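Side-chain contacts in insect group II chitinase (Ostrinia furnacalis, PDB 5Y2A), which hydrolyses the glycosidic bonds of chitin as a family 18 glycoside hydrolase, probably helping to break down chitin in the insect: residues 34-39 and 187-192; 209-214 and 322-327; 229-234 and 239-244; 329-332 and 336-339. All blocks are in the same frame, centred on the assembly; numbering follows the deposited sequence.

Contact 1. Residues 34-39 and 187-192; sequences HIIYAF and LDWISL
The His34 ring and the six-membered ring of Trp189 reach for each other across a gap that their backbones leave wide, CA to CA 10.8 Å. They meet obliquely, planes at 59° and centroids 4.6 Å apart; the closest touch is His34 CD2 on Trp189 CH2 at 3.4 Å, with Trp189 CZ3 beside it. Trp189 CG sits between the backbone N and the carbonyl carbon (chi1 64°), which sends the indole out toward the facing strand. Strands 34-42 and 189-192 belong to the TIM barrel of family 18 and are not neighbours in it, so the indole bridges the barrel interior, with Val242 and Ser164 also against it. The apolar part of the contact is Ile36, whose CD1 lies at the edge of the indole, 4.1 Å from Trp189 CZ2. Replacing Trp189 by an alanine would probably leave His34 CD2 and Ile36 CD1 without this partner across the barrel and open a gap there. Ile36 also packs on Val6 and Tyr8 of strand 4-10.

Contact 2. Residues 209-214 and 322-327; sequences APMYVH and DFMARH. With NAG (2-acetamido-2-deoxy-beta-D-glucopyranose), chain C.
Tyr212 and His327 join through a single polar link, while Met211 fills in beside them. Met211 shows the packing from its base outward. Its CB lies 4.0 Å from Met324 CE, with the sulfur of Met324 close by. CG is anti to the backbone N (chi1 -179°), a setting that brings it to the edge of the imidazole, 3.9 Å from His327 CD2. Further out, SD stands at the rim of the His327 ring, 5.2 Å from its centroid, and CE goes on to touch Tyr331.

Tyr212 OH and His327 NE2 are hydrogen-bonded at 2.7 Å, and either could be the donor. The two rings meet rim to rim with their planes at 79°, neither lying over the other's face. The phenol is thus held at its tip, with Met211 CG against one face and the acetamide methyl of the NAG over the opposite one, where NAG C8 comes within 3.4 Å of Tyr212 CD1. Asn225 and Asn229 also line this bound glycan, which is probably N-linked at Asn225, the first residue of an Asn-Phe-Thr sequon.

The loop carrying Met211 and Tyr212 follows strand 189-192 and lies between two helices: its side chains reach Val224 and Asn225 at the start of helix 224-233, and Met324, His327, Lys328 and Tyr331 along helix 322-334.

Contact 3. Residues 229-234 and 239-244; sequences NYWINK and KKLVVG. With NAG (2-acetamido-2-deoxy-beta-D-glucopyranose), chain C.
Leu241, the first residue of its strand, puts both methyls against helix 224-233 and has the largest share of the buried surface here. Its CD1 touches two consecutive helix residues, 3.7 Å from Ile232 CG1 and 3.9 Å from Trp231 CB. CD2 leans toward Trp231, 4.1 Å from its CB and oblique to its ring.

The closest touch on Trp231 is at CB, which points to the strand; with CG anti to the carbonyl carbon (chi1 -86°) the far end of the indole leads away, to pack on Leu192 and meet the ring of Tyr178. Ile232 CG1 reaches Leu241 CD1 from a direction roughly at right angles to that of Trp231 CB, its side chain crossing that of Leu241 at a slant. Ile232 also rests on Arg238 and Met335, and Leu241 on Ile190 and Leu192.

On another side of the same helix Asn229 lies against the bound glycan: Asn229 ND2 is 3.5 Å from NAG O5 and is hydrogen-bonded to Asn225 O.

A helix leading through a short turn into the next parallel strand and packing its apolar side on it is the repeating pattern of the TIM barrel.

Contact 4. Residues 329-332 and 336-339; sequences AEYV and ELGG
Backbone geometry sets the turn: Leu337 N donates to Val332 O at 2.9 Å in a nearly straight bond (178°), lying in the carbonyl plane, and the chain leaves the helix through the positive phi of Glu336. With CG1 anti to the backbone N (chi1 161°), Val332 places that methyl 4.0 Å from Leu337 CB and against Gly339 CA. Both its methyls lie against Gly339 O from the same side, Val332 CG2 at 3.5 Å. An alanine at Val332 would probably leave Leu337 CB and the Gly339 carbonyl without this apolar cover, opening a gap beside the turn. Leu337 CD1 reaches obliquely to the Tyr331 ring, 4.2 Å from Tyr331 CE2; the hydroxyl of that tyrosine is hydrogen-bonded to Asn225. Gly339 has a phi of 156°, where a CB would jam against the carbonyl O of Gly338. The backbone turn at Glu336 is a Schellman motif that ends helix 322-334; the chain then enters strand 339-343 of the TIM barrel.

In the fold
The strands of contacts 1, 3 and 4 are joined in series, 189-192 to 241-254 to 339-343: Ile190 O is 2.7 Å from Val242 N, and contact 4 joins strand 241-254 from its other side, Leu241 O to Gly338 N being 2.8 Å. Contact 1 faces inside the barrel, whereas contact 3 packs a helix on the strand from outside. The centres of contacts 3 and 4 are about 10 Å apart. Contact 2, centred about 22 Å from contact 1, shares helix 322-334 with contact 4, where Tyr212 OH comes 3.6 Å from Tyr331 CD1. The bound NAG touches both contacts 2 and 3, and the side chain of Tyr331 in contact 4 is about 5 Å from it.

Contact 1. Residues 34-39 and 187-192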
loop_
_atom_site.group_PDB
_atom_site.type_symbol
_atom_site.label_atom_id
_atom_site.label_comp_id
_atom_site.label_asym_id
_atom_site.label_seq_id
_atom_site.Cartn_x
_atom_site.Cartn_y
_atom_site.Cartn_z
ATOM N N HIS A 34 -23.398 -14.906 10.963
ATOM C CA HIS A 34 -23.411 -13.465 10.789
ATOM C C HIS A 34 -22.408 -13.111 9.702
ATOM O O HIS A 34 -21.330 -13.707 9.635
ATOM C CB HIS A 34 -23.057 -12.738 12.098
ATOM C CG HIS A 34 -23.950 -13.092 13.250
ATOM N ND1 HIS A 34 -23.892 -14.312 13.888
ATOM C CD2 HIS A 34 -24.924 -12.387 13.872
ATOM C CE1 HIS A 34 -24.797 -14.346 14.851
ATOM N NE2 HIS A 34 -25.434 -13.189 14.865
ATOM N N ILE A 35 -22.779 -12.175 8.832
ATOM C CA ILE A 35 -21.896 -11.661 7.789
ATOM C C ILE A 35 -21.682 -10.178 8.052
ATOM O O ILE A 35 -22.644 -9.449 8.320
ATOM C CB ILE A 35 -22.481 -11.886 6.382
ATOM C CG1 ILE A 35 -22.642 -13.378 6.109
ATOM C CG2 ILE A 35 -21.601 -11.233 5.305
ATOM C CD1 ILE A 35 -23.365 -13.676 4.815
ATOM N N ILE A 36 -20.430 -9.733 7.982
ATOM C CA ILE A 36 -20.084 -8.323 8.117
ATOM C C ILE A 36 -19.625 -7.834 6.751
ATOM O O ILE A 36 -18.693 -8.400 6.163
ATOM C CB ILE A 36 -18.976 -8.095 9.157
ATOM C CG1 ILE A 36 -19.324 -8.733 10.509
ATOM C CG2 ILE A 36 -18.732 -6.597 9.329
ATOM C CD1 ILE A 36 -20.652 -8.331 11.075
ATOM N N TYR A 37 -20.269 -6.775 6.252
ATOM C CA TYR A 37 -19.914 -6.167 4.970
ATOM C C TYR A 37 -18.809 -5.147 5.217
ATOM O O TYR A 37 -19.065 -4.047 5.714
ATOM C CB TYR A 37 -21.142 -5.527 4.327
ATOM C CG TYR A 37 -20.966 -5.150 2.868
ATOM C CD1 TYR A 37 -20.128 -4.104 2.494
ATOM C CD2 TYR A 37 -21.655 -5.829 1.866
ATOM C CE1 TYR A 37 -19.959 -3.758 1.156
ATOM C CE2 TYR A 37 -21.497 -5.486 0.530
ATOM C CZ TYR A 37 -20.650 -4.447 0.184
ATOM O OH TYR A 37 -20.476 -4.097 -1.136
ATOM N N ALA A 38 -17.576 -5.496 4.846
ATOM C CA ALA A 38 -16.414 -4.632 5.025
ATOM C C ALA A 38 -16.037 -3.995 3.692
ATOM O O ALA A 38 -15.932 -4.701 2.683
ATOM C CB ALA A 38 -15.224 -5.430 5.571
ATOM N N PHE A 39 -15.867 -2.667 3.665
ATOM C CA PHE A 39 -16.115 -1.732 4.767
ATOM C C PHE A 39 -16.865 -0.509 4.249
ATOM O O PHE A 39 -16.637 -0.067 3.112
ATOM C CB PHE A 39 -14.811 -1.204 5.394
ATOM C CG PHE A 39 -14.087 -2.176 6.276
ATOM C CD1 PHE A 39 -14.625 -2.575 7.489
ATOM C CD2 PHE A 39 -12.831 -2.644 5.917
ATOM C CE1 PHE A 39 -13.940 -3.454 8.313
ATOM C CE2 PHE A 39 -12.138 -3.521 6.734
ATOM C CZ PHE A 39 -12.696 -3.926 7.934
ATOM N N LEU A 187 -22.358 -4.522 23.668
ATOM C CA LEU A 187 -22.187 -5.113 22.344
ATOM C C LEU A 187 -22.793 -6.509 22.292
ATOM O O LEU A 187 -22.731 -7.261 23.269
ATOM C CB LEU A 187 -20.706 -5.180 21.969
ATOM C CG LEU A 187 -19.990 -3.839 21.845
ATOM C CD1 LEU A 187 -18.498 -4.063 21.630
ATOM C CD2 LEU A 187 -20.583 -3.016 20.705
ATOM N N ASP A 188 -23.372 -6.856 21.135
ATOM C CA ASP A 188 -23.882 -8.208 20.931
ATOM C C ASP A 188 -22.755 -9.225 20.808
ATOM O O ASP A 188 -22.943 -10.398 21.150
ATOM C CB ASP A 188 -24.779 -8.258 19.693
ATOM C CG ASP A 188 -26.067 -7.470 19.880
ATOM O OD1 ASP A 188 -26.933 -7.915 20.663
ATOM O OD2 ASP A 188 -26.213 -6.409 19.248
ATOM N N TRP A 189 -21.595 -8.811 20.304
ATOM C CA TRP A 189 -20.395 -9.631 20.391
ATOM C C TRP A 189 -19.183 -8.738 20.194
ATOM O O TRP A 189 -19.280 -7.627 19.661
ATOM C CB TRP A 189 -20.399 -10.796 19.383
ATOM C CG TRP A 189 -20.384 -10.389 17.933
ATOM C CD1 TRP A 189 -19.285 -10.168 17.151
ATOM C CD2 TRP A 189 -21.525 -10.180 17.093
ATOM N NE1 TRP A 189 -19.674 -9.820 15.877
ATOM C CE2 TRP A 189 -21.043 -9.819 15.817
ATOM C CE3 TRP A 189 -22.909 -10.251 17.300
ATOM C CZ2 TRP A 189 -21.895 -9.525 14.751
ATOM C CZ3 TRP A 189 -23.755 -9.960 16.240
ATOM C CH2 TRP A 189 -23.244 -9.604 14.981
ATOM N N ILE A 190 -18.044 -9.232 20.664
ATOM C CA ILE A 190 -16.759 -8.562 20.526
ATOM C C ILE A 190 -15.882 -9.466 19.674
ATOM O O ILE A 190 -15.541 -10.579 20.092
ATOM C CB ILE A 190 -16.110 -8.287 21.888
ATOM C CG1 ILE A 190 -16.944 -7.286 22.690
ATOM C CG2 ILE A 190 -14.698 -7.789 21.721
ATOM C CD1 ILE A 190 -16.549 -7.229 24.139
ATOM N N SER A 191 -15.525 -9.008 18.481
ATOM C CA SER A 191 -14.663 -9.784 17.596
ATOM C C SER A 191 -13.215 -9.413 17.895
ATOM O O SER A 191 -12.755 -8.327 17.530
ATOM C CB SER A 191 -15.008 -9.536 16.129
ATOM O OG SER A 191 -16.189 -10.244 15.752
ATOM N N LEU A 192 -12.498 -10.319 18.551
ATOM C CA LEU A 192 -11.084 -10.101 18.825
ATOM C C LEU A 192 -10.292 -10.263 17.535
ATOM O O LEU A 192 -10.355 -11.315 16.893
ATOM C CB LEU A 192 -10.592 -11.092 19.875
ATOM C CG LEU A 192 -11.394 -11.158 21.180
ATOM C CD1 LEU A 192 -10.862 -12.304 22.032
ATOM C CD2 LEU A 192 -11.311 -9.834 21.933
#

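Contact 2. Residues 209-214 and 322-327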
loop_
_atom_site.group_PDB
_atom_site.type_symbol
_atom_site.label_atom_id
_atom_site.label_comp_id
_atom_site.label_asym_id
_atom_site.label_seq_id
_atom_site.Cartn_x
_atom_site.Cartn_y
_atom_site.Cartn_z
ATOM N N ALA A 209 -0.412 -15.345 13.906
ATOM C CA ALA A 209 -1.418 -15.540 14.954
ATOM C C ALA A 209 -1.013 -16.691 15.861
ATOM O O ALA A 209 -1.631 -17.763 15.852
ATOM C CB ALA A 209 -2.795 -15.791 14.336
ATOM N N PRO A 210 0.011 -16.488 16.692
ATOM C CA PRO A 210 0.404 -17.537 17.642
ATOM C C PRO A 210 -0.739 -17.855 18.592
ATOM O O PRO A 210 -1.473 -16.968 19.024
ATOM C CB PRO A 210 1.598 -16.920 18.385
ATOM C CG PRO A 210 2.033 -15.732 17.554
ATOM C CD PRO A 210 0.783 -15.247 16.883
ATOM N N MET A 211 -0.910 -19.145 18.881
ATOM C CA MET A 211 -1.976 -19.585 19.774
ATOM C C MET A 211 -1.549 -19.538 21.238
ATOM O O MET A 211 -2.261 -18.974 22.077
ATOM C CB MET A 211 -2.424 -20.999 19.396
ATOM C CG MET A 211 -3.556 -21.526 20.254
ATOM S SD MET A 211 -5.086 -20.620 19.973
ATOM C CE MET A 211 -5.792 -20.551 21.612
ATOM N N TYR A 212 -0.388 -20.116 21.552
ATOM C CA TYR A 212 0.150 -20.164 22.906
ATOM C C TYR A 212 1.566 -19.604 22.899
ATOM O O TYR A 212 2.172 -19.415 21.843
ATOM C CB TYR A 212 0.139 -21.600 23.463
ATOM C CG TYR A 212 -1.232 -22.242 23.414
ATOM C CD1 TYR A 212 -2.283 -21.721 24.158
ATOM C CD2 TYR A 212 -1.478 -23.351 22.619
ATOM C CE1 TYR A 212 -3.546 -22.288 24.115
ATOM C CE2 TYR A 212 -2.734 -23.933 22.571
ATOM C CZ TYR A 212 -3.765 -23.395 23.323
ATOM O OH TYR A 212 -5.018 -23.961 23.278
ATOM N N VAL A 213 2.088 -19.335 24.102
ATOM C CA VAL A 213 3.454 -18.838 24.242
ATOM C C VAL A 213 4.436 -19.823 23.623
ATOM O O VAL A 213 4.299 -21.044 23.762
ATOM C CB VAL A 213 3.781 -18.583 25.724
ATOM C CG1 VAL A 213 5.267 -18.292 25.914
ATOM C CG2 VAL A 213 2.952 -17.436 26.266
ATOM N N HIS A 214 5.437 -19.287 22.929
ATOM C CA HIS A 214 6.493 -20.065 22.307
ATOM C C HIS A 214 7.802 -19.685 22.982
ATOM O O HIS A 214 7.947 -18.566 23.483
ATOM C CB HIS A 214 6.543 -19.786 20.789
ATOM C CG HIS A 214 7.411 -20.728 20.011
ATOM N ND1 HIS A 214 8.784 -20.605 19.954
ATOM C CD2 HIS A 214 7.097 -21.796 19.240
ATOM C CE1 HIS A 214 9.276 -21.561 19.188
ATOM N NE2 HIS A 214 8.274 -22.296 18.740
ATOM N N ASP A 322 -5.718 -25.910 8.250
ATOM C CA ASP A 322 -6.913 -26.589 8.748
ATOM C C ASP A 322 -6.772 -27.004 10.203
ATOM O O ASP A 322 -7.705 -26.844 10.995
ATOM C CB ASP A 322 -7.212 -27.818 7.892
ATOM C CG ASP A 322 -8.392 -27.618 6.995
ATOM O OD1 ASP A 322 -9.124 -26.637 7.228
ATOM O OD2 ASP A 322 -8.599 -28.432 6.072
ATOM N N PHE A 323 -5.604 -27.535 10.579
ATOM C CA PHE A 323 -5.435 -28.049 11.933
ATOM C C PHE A 323 -5.466 -26.929 12.963
ATOM O O PHE A 323 -6.042 -27.093 14.042
ATOM C CB PHE A 323 -4.133 -28.842 12.037
ATOM C CG PHE A 323 -4.181 -30.158 11.329
ATOM C CD1 PHE A 323 -4.769 -31.260 11.928
ATOM C CD2 PHE A 323 -3.667 -30.288 10.049
ATOM C CE1 PHE A 323 -4.828 -32.474 11.270
ATOM C CE2 PHE A 323 -3.723 -31.499 9.385
ATOM C CZ PHE A 323 -4.304 -32.597 10.001
ATOM N N MET A 324 -4.846 -25.788 12.663
ATOM C CA MET A 324 -4.888 -24.705 13.637
ATOM C C MET A 324 -6.243 -24.009 13.645
ATOM O O MET A 324 -6.706 -23.585 14.712
ATOM C CB MET A 324 -3.767 -23.693 13.390
ATOM C CG MET A 324 -3.701 -22.607 14.471
ATOM S SD MET A 324 -3.595 -23.277 16.153
ATOM C CE MET A 324 -1.818 -23.496 16.329
ATOM N N ALA A 325 -6.895 -23.893 12.482
ATOM C CA ALA A 325 -8.267 -23.390 12.457
ATOM C C ALA A 325 -9.183 -24.278 13.292
ATOM O O ALA A 325 -10.015 -23.777 14.058
ATOM C CB ALA A 325 -8.773 -23.293 11.016
ATOM N N ARG A 326 -9.026 -25.600 13.178
ATOM C CA ARG A 326 -9.803 -26.510 14.015
ATOM C C ARG A 326 -9.498 -26.288 15.489
ATOM O O ARG A 326 -10.413 -26.165 16.313
ATOM C CB ARG A 326 -9.507 -27.962 13.638
ATOM C CG ARG A 326 -10.375 -28.978 14.385
ATOM C CD ARG A 326 -9.974 -30.412 14.046
ATOM N NE ARG A 326 -8.666 -30.752 14.603
ATOM C CZ ARG A 326 -8.022 -31.894 14.374
ATOM N NH1 ARG A 326 -8.561 -32.822 13.593
ATOM N NH2 ARG A 326 -6.839 -32.113 14.931
ATOM N N HIS A 327 -8.210 -26.222 15.840
ATOM C CA HIS A 327 -7.853 -26.061 17.245
ATOM C C HIS A 327 -8.437 -24.782 17.825
ATOM O O HIS A 327 -8.935 -24.775 18.956
ATOM C CB HIS A 327 -6.337 -26.050 17.428
ATOM C CG HIS A 327 -5.923 -25.877 18.856
ATOM N ND1 HIS A 327 -5.970 -26.906 19.770
ATOM C CD2 HIS A 327 -5.513 -24.783 19.543
ATOM C CE1 HIS A 327 -5.576 -26.464 20.951
ATOM N NE2 HIS A 327 -5.298 -25.178 20.842
HETATM C C1 NAG C . -3.523 -19.946 28.441
HETATM C C2 NAG C . -2.599 -21.081 28.863
HETATM C C3 NAG C . -2.868 -21.474 30.318
HETATM C C4 NAG C . -2.842 -20.258 31.240
HETATM C C5 NAG C . -3.719 -19.143 30.676
HETATM C C6 NAG C . -3.612 -17.849 31.453
HETATM C C7 NAG C . -1.709 -22.815 27.374
HETATM C C8 NAG C . -2.020 -24.044 26.573
HETATM N N2 NAG C . -2.743 -22.244 28.001
HETATM O O3 NAG C . -1.886 -22.430 30.702
HETATM O O4 NAG C . -3.424 -20.579 32.500
HETATM O O5 NAG C . -3.357 -18.852 29.319
HETATM O O6 NAG C . -2.336 -17.242 31.289
HETATM O O7 NAG C . -0.577 -22.353 27.439
#

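Contact 3. Residues 229-234 and 239-244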
loop_
_atom_site.group_PDB
_atom_site.type_symbol
_atom_site.label_atom_id
_atom_site.label_comp_id
_atom_site.label_asym_id
_atom_site.label_seq_id
_atom_site.Cartn_x
_atom_site.Cartn_y
_atom_site.Cartn_z
ATOM N N ASN A 229 -7.743 -14.491 27.473
ATOM C CA ASN A 229 -7.786 -14.436 28.928
ATOM C C ASN A 229 -7.661 -13.009 29.441
ATOM O O ASN A 229 -8.267 -12.662 30.463
ATOM C CB ASN A 229 -6.698 -15.335 29.512
ATOM C CG ASN A 229 -7.089 -16.792 29.480
ATOM O OD1 ASN A 229 -7.923 -17.234 30.269
ATOM N ND2 ASN A 229 -6.501 -17.549 28.559
ATOM N N TYR A 230 -6.913 -12.159 28.733
ATOM C CA TYR A 230 -6.796 -10.767 29.157
ATOM C C TYR A 230 -8.137 -10.046 29.060
ATOM O O TYR A 230 -8.518 -9.312 29.978
ATOM C CB TYR A 230 -5.739 -10.047 28.319
ATOM C CG TYR A 230 -5.285 -8.733 28.916
ATOM C CD1 TYR A 230 -4.585 -8.697 30.119
ATOM C CD2 TYR A 230 -5.566 -7.524 28.281
ATOM C CE1 TYR A 230 -4.168 -7.496 30.670
ATOM C CE2 TYR A 230 -5.151 -6.317 28.825
ATOM C CZ TYR A 230 -4.452 -6.311 30.019
ATOM O OH TYR A 230 -4.037 -5.116 30.563
ATOM N N TRP A 231 -8.870 -10.248 27.961
ATOM C CA TRP A 231 -10.203 -9.661 27.847
ATOM C C TRP A 231 -11.126 -10.168 28.949
ATOM O O TRP A 231 -11.884 -9.389 29.544
ATOM C CB TRP A 231 -10.800 -9.960 26.472
ATOM C CG TRP A 231 -10.383 -8.966 25.449
ATOM C CD1 TRP A 231 -9.254 -8.995 24.687
ATOM C CD2 TRP A 231 -11.071 -7.764 25.104
ATOM N NE1 TRP A 231 -9.209 -7.893 23.869
ATOM C CE2 TRP A 231 -10.308 -7.116 24.115
ATOM C CE3 TRP A 231 -12.258 -7.166 25.541
ATOM C CZ2 TRP A 231 -10.691 -5.900 23.557
ATOM C CZ3 TRP A 231 -12.644 -5.966 24.972
ATOM C CH2 TRP A 231 -11.862 -5.347 23.990
ATOM N N ILE A 232 -11.073 -11.470 29.237
ATOM C CA ILE A 232 -11.892 -12.031 30.309
ATOM C C ILE A 232 -11.526 -11.391 31.644
ATOM O O ILE A 232 -12.397 -10.955 32.406
ATOM C CB ILE A 232 -11.733 -13.562 30.364
ATOM C CG1 ILE A 232 -12.241 -14.208 29.072
ATOM C CG2 ILE A 232 -12.463 -14.131 31.583
ATOM C CD1 ILE A 232 -11.971 -15.707 28.986
ATOM N N ASN A 233 -10.227 -11.319 31.941
ATOM C CA ASN A 233 -9.772 -10.736 33.197
ATOM C C ASN A 233 -10.056 -9.246 33.284
ATOM O O ASN A 233 -10.138 -8.712 34.394
ATOM C CB ASN A 233 -8.283 -10.994 33.383
ATOM C CG ASN A 233 -7.975 -12.459 33.546
ATOM O OD1 ASN A 233 -8.854 -13.247 33.888
ATOM N ND2 ASN A 233 -6.726 -12.836 33.306
ATOM N N LYS A 234 -10.182 -8.561 32.150
ATOM C CA LYS A 234 -10.584 -7.162 32.148
ATOM C C LYS A 234 -12.085 -6.981 32.323
ATOM O O LYS A 234 -12.550 -5.837 32.360
ATOM C CB LYS A 234 -10.128 -6.471 30.860
ATOM C CG LYS A 234 -8.633 -6.245 30.789
ATOM C CD LYS A 234 -8.263 -4.945 31.464
ATOM C CE LYS A 234 -7.487 -4.043 30.535
ATOM N NZ LYS A 234 -7.506 -2.633 31.011
ATOM N N LYS A 239 -19.183 -15.256 26.695
ATOM C CA LYS A 239 -20.068 -15.478 25.557
ATOM C C LYS A 239 -20.066 -14.322 24.559
ATOM O O LYS A 239 -20.618 -14.468 23.465
ATOM C CB LYS A 239 -21.516 -15.809 25.986
ATOM C CG LYS A 239 -21.650 -17.183 26.656
ATOM C CD LYS A 239 -21.038 -18.267 25.778
ATOM C CE LYS A 239 -21.741 -18.507 24.446
ATOM N NZ LYS A 239 -21.192 -19.722 23.759
ATOM N N LYS A 240 -19.590 -13.133 24.966
ATOM C CA LYS A 240 -19.489 -12.030 24.013
ATOM C C LYS A 240 -18.219 -12.084 23.169
ATOM O O LYS A 240 -18.145 -11.406 22.139
ATOM C CB LYS A 240 -19.529 -10.669 24.737
ATOM C CG LYS A 240 -20.857 -10.329 25.418
ATOM C CD LYS A 240 -21.991 -10.229 24.420
ATOM C CE LYS A 240 -23.293 -9.863 25.121
ATOM N NZ LYS A 240 -23.259 -8.481 25.658
ATOM N N LEU A 241 -17.226 -12.886 23.566
ATOM C CA LEU A 241 -15.941 -12.878 22.880
ATOM C C LEU A 241 -15.972 -13.807 21.674
ATOM O O LEU A 241 -16.308 -14.987 21.791
ATOM C CB LEU A 241 -14.818 -13.283 23.832
ATOM C CG LEU A 241 -14.581 -12.302 24.982
ATOM C CD1 LEU A 241 -13.469 -12.805 25.897
ATOM C CD2 LEU A 241 -14.257 -10.912 24.428
ATOM N N VAL A 242 -15.598 -13.274 20.519
ATOM C CA VAL A 242 -15.539 -14.033 19.276
ATOM C C VAL A 242 -14.094 -13.994 18.793
ATOM O O VAL A 242 -13.533 -12.909 18.593
ATOM C CB VAL A 242 -16.511 -13.462 18.230
ATOM C CG1 VAL A 242 -16.314 -14.136 16.872
ATOM C CG2 VAL A 242 -17.952 -13.635 18.716
ATOM N N VAL A 243 -13.490 -15.166 18.609
ATOM C CA VAL A 243 -12.054 -15.260 18.358
ATOM C C VAL A 243 -11.799 -15.264 16.853
ATOM O O VAL A 243 -12.210 -16.188 16.145
ATOM C CB VAL A 243 -11.456 -16.507 19.023
ATOM C CG1 VAL A 243 -9.996 -16.675 18.624
ATOM C CG2 VAL A 243 -11.585 -16.398 20.539
ATOM N N GLY A 244 -11.110 -14.232 16.370
ATOM C CA GLY A 244 -10.797 -14.151 14.957
ATOM C C GLY A 244 -9.726 -15.141 14.537
ATOM O O GLY A 244 -8.797 -15.457 15.282
HETATM C C1 NAG C . -3.523 -19.946 28.441
HETATM C C2 NAG C . -2.599 -21.081 28.863
HETATM C C3 NAG C . -2.868 -21.474 30.318
HETATM C C4 NAG C . -2.842 -20.258 31.240
HETATM C C5 NAG C . -3.719 -19.143 30.676
HETATM C C6 NAG C . -3.612 -17.849 31.453
HETATM C C7 NAG C . -1.709 -22.815 27.374
HETATM C C8 NAG C . -2.020 -24.044 26.573
HETATM N N2 NAG C . -2.743 -22.244 28.001
HETATM O O3 NAG C . -1.886 -22.430 30.702
HETATM O O4 NAG C . -3.424 -20.579 32.500
HETATM O O5 NAG C . -3.357 -18.852 29.319
HETATM O O6 NAG C . -2.336 -17.242 31.289
HETATM O O7 NAG C . -0.577 -22.353 27.439
#

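Contact 4. Residues 329-332 and 336-339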
loop_
_atom_site.group_PDB
_atom_site.type_symbol
_atom_site.label_atom_id
_atom_site.label_comp_id
_atom_site.label_asym_id
_atom_site.label_seq_id
_atom_site.Cartn_x
_atom_site.Cartn_y
_atom_site.Cartn_z
ATOM N N ALA A 329 -11.079 -23.147 16.916
ATOM C CA ALA A 329 -12.512 -23.327 17.103
ATOM C C ALA A 329 -12.796 -24.220 18.305
ATOM O O ALA A 329 -13.739 -23.968 19.061
ATOM C CB ALA A 329 -13.134 -23.909 15.832
ATOM N N GLU A 330 -11.991 -25.268 18.500
ATOM C CA GLU A 330 -12.177 -26.120 19.669
ATOM C C GLU A 330 -11.808 -25.391 20.951
ATOM O O GLU A 330 -12.436 -25.616 21.994
ATOM C CB GLU A 330 -11.367 -27.412 19.509
ATOM C CG GLU A 330 -11.910 -28.289 18.396
ATOM C CD GLU A 330 -11.230 -29.642 18.283
ATOM O OE1 GLU A 330 -10.041 -29.764 18.647
ATOM O OE2 GLU A 330 -11.896 -30.581 17.803
ATOM N N TYR A 331 -10.813 -24.501 20.886
ATOM C CA TYR A 331 -10.503 -23.622 22.011
ATOM C C TYR A 331 -11.702 -22.760 22.382
ATOM O O TYR A 331 -12.024 -22.596 23.566
ATOM C CB TYR A 331 -9.304 -22.748 21.651
ATOM C CG TYR A 331 -8.923 -21.704 22.675
ATOM C CD1 TYR A 331 -8.051 -22.009 23.712
ATOM C CD2 TYR A 331 -9.400 -20.405 22.584
ATOM C CE1 TYR A 331 -7.675 -21.049 24.635
ATOM C CE2 TYR A 331 -9.034 -19.439 23.509
ATOM C CZ TYR A 331 -8.168 -19.771 24.533
ATOM O OH TYR A 331 -7.791 -18.823 25.458
ATOM N N VAL A 332 -12.352 -22.168 21.375
ATOM C CA VAL A 332 -13.565 -21.384 21.601
ATOM C C VAL A 332 -14.620 -22.216 22.318
ATOM O O VAL A 332 -15.268 -21.751 23.263
ATOM C CB VAL A 332 -14.095 -20.842 20.258
ATOM C CG1 VAL A 332 -15.567 -20.438 20.383
ATOM C CG2 VAL A 332 -13.237 -19.660 19.795
ATOM N N GLU A 336 -15.835 -21.932 26.225
ATOM C CA GLU A 336 -17.230 -21.485 26.254
ATOM C C GLU A 336 -17.359 -20.013 25.855
ATOM O O GLU A 336 -18.043 -19.220 26.505
ATOM C CB GLU A 336 -17.853 -21.750 27.629
ATOM C CG GLU A 336 -17.757 -23.216 28.047
ATOM C CD GLU A 336 -18.278 -23.472 29.449
ATOM O OE1 GLU A 336 -19.120 -24.379 29.612
ATOM O OE2 GLU A 336 -17.837 -22.776 30.389
ATOM N N LEU A 337 -16.713 -19.658 24.747
ATOM C CA LEU A 337 -16.730 -18.291 24.254
ATOM C C LEU A 337 -17.938 -18.104 23.337
ATOM O O LEU A 337 -18.775 -18.996 23.192
ATOM C CB LEU A 337 -15.415 -17.971 23.546
ATOM C CG LEU A 337 -14.164 -18.219 24.395
ATOM C CD1 LEU A 337 -12.898 -17.886 23.612
ATOM C CD2 LEU A 337 -14.227 -17.420 25.694
ATOM N N GLY A 338 -18.035 -16.934 22.698
ATOM C CA GLY A 338 -19.187 -16.642 21.857
ATOM C C GLY A 338 -19.121 -17.231 20.464
ATOM O O GLY A 338 -20.162 -17.461 19.837
ATOM N N GLY A 339 -17.923 -17.460 19.945
ATOM C CA GLY A 339 -17.802 -18.047 18.624
ATOM C C GLY A 339 -16.460 -17.702 17.999
ATOM O O GLY A 339 -15.529 -17.280 18.687
#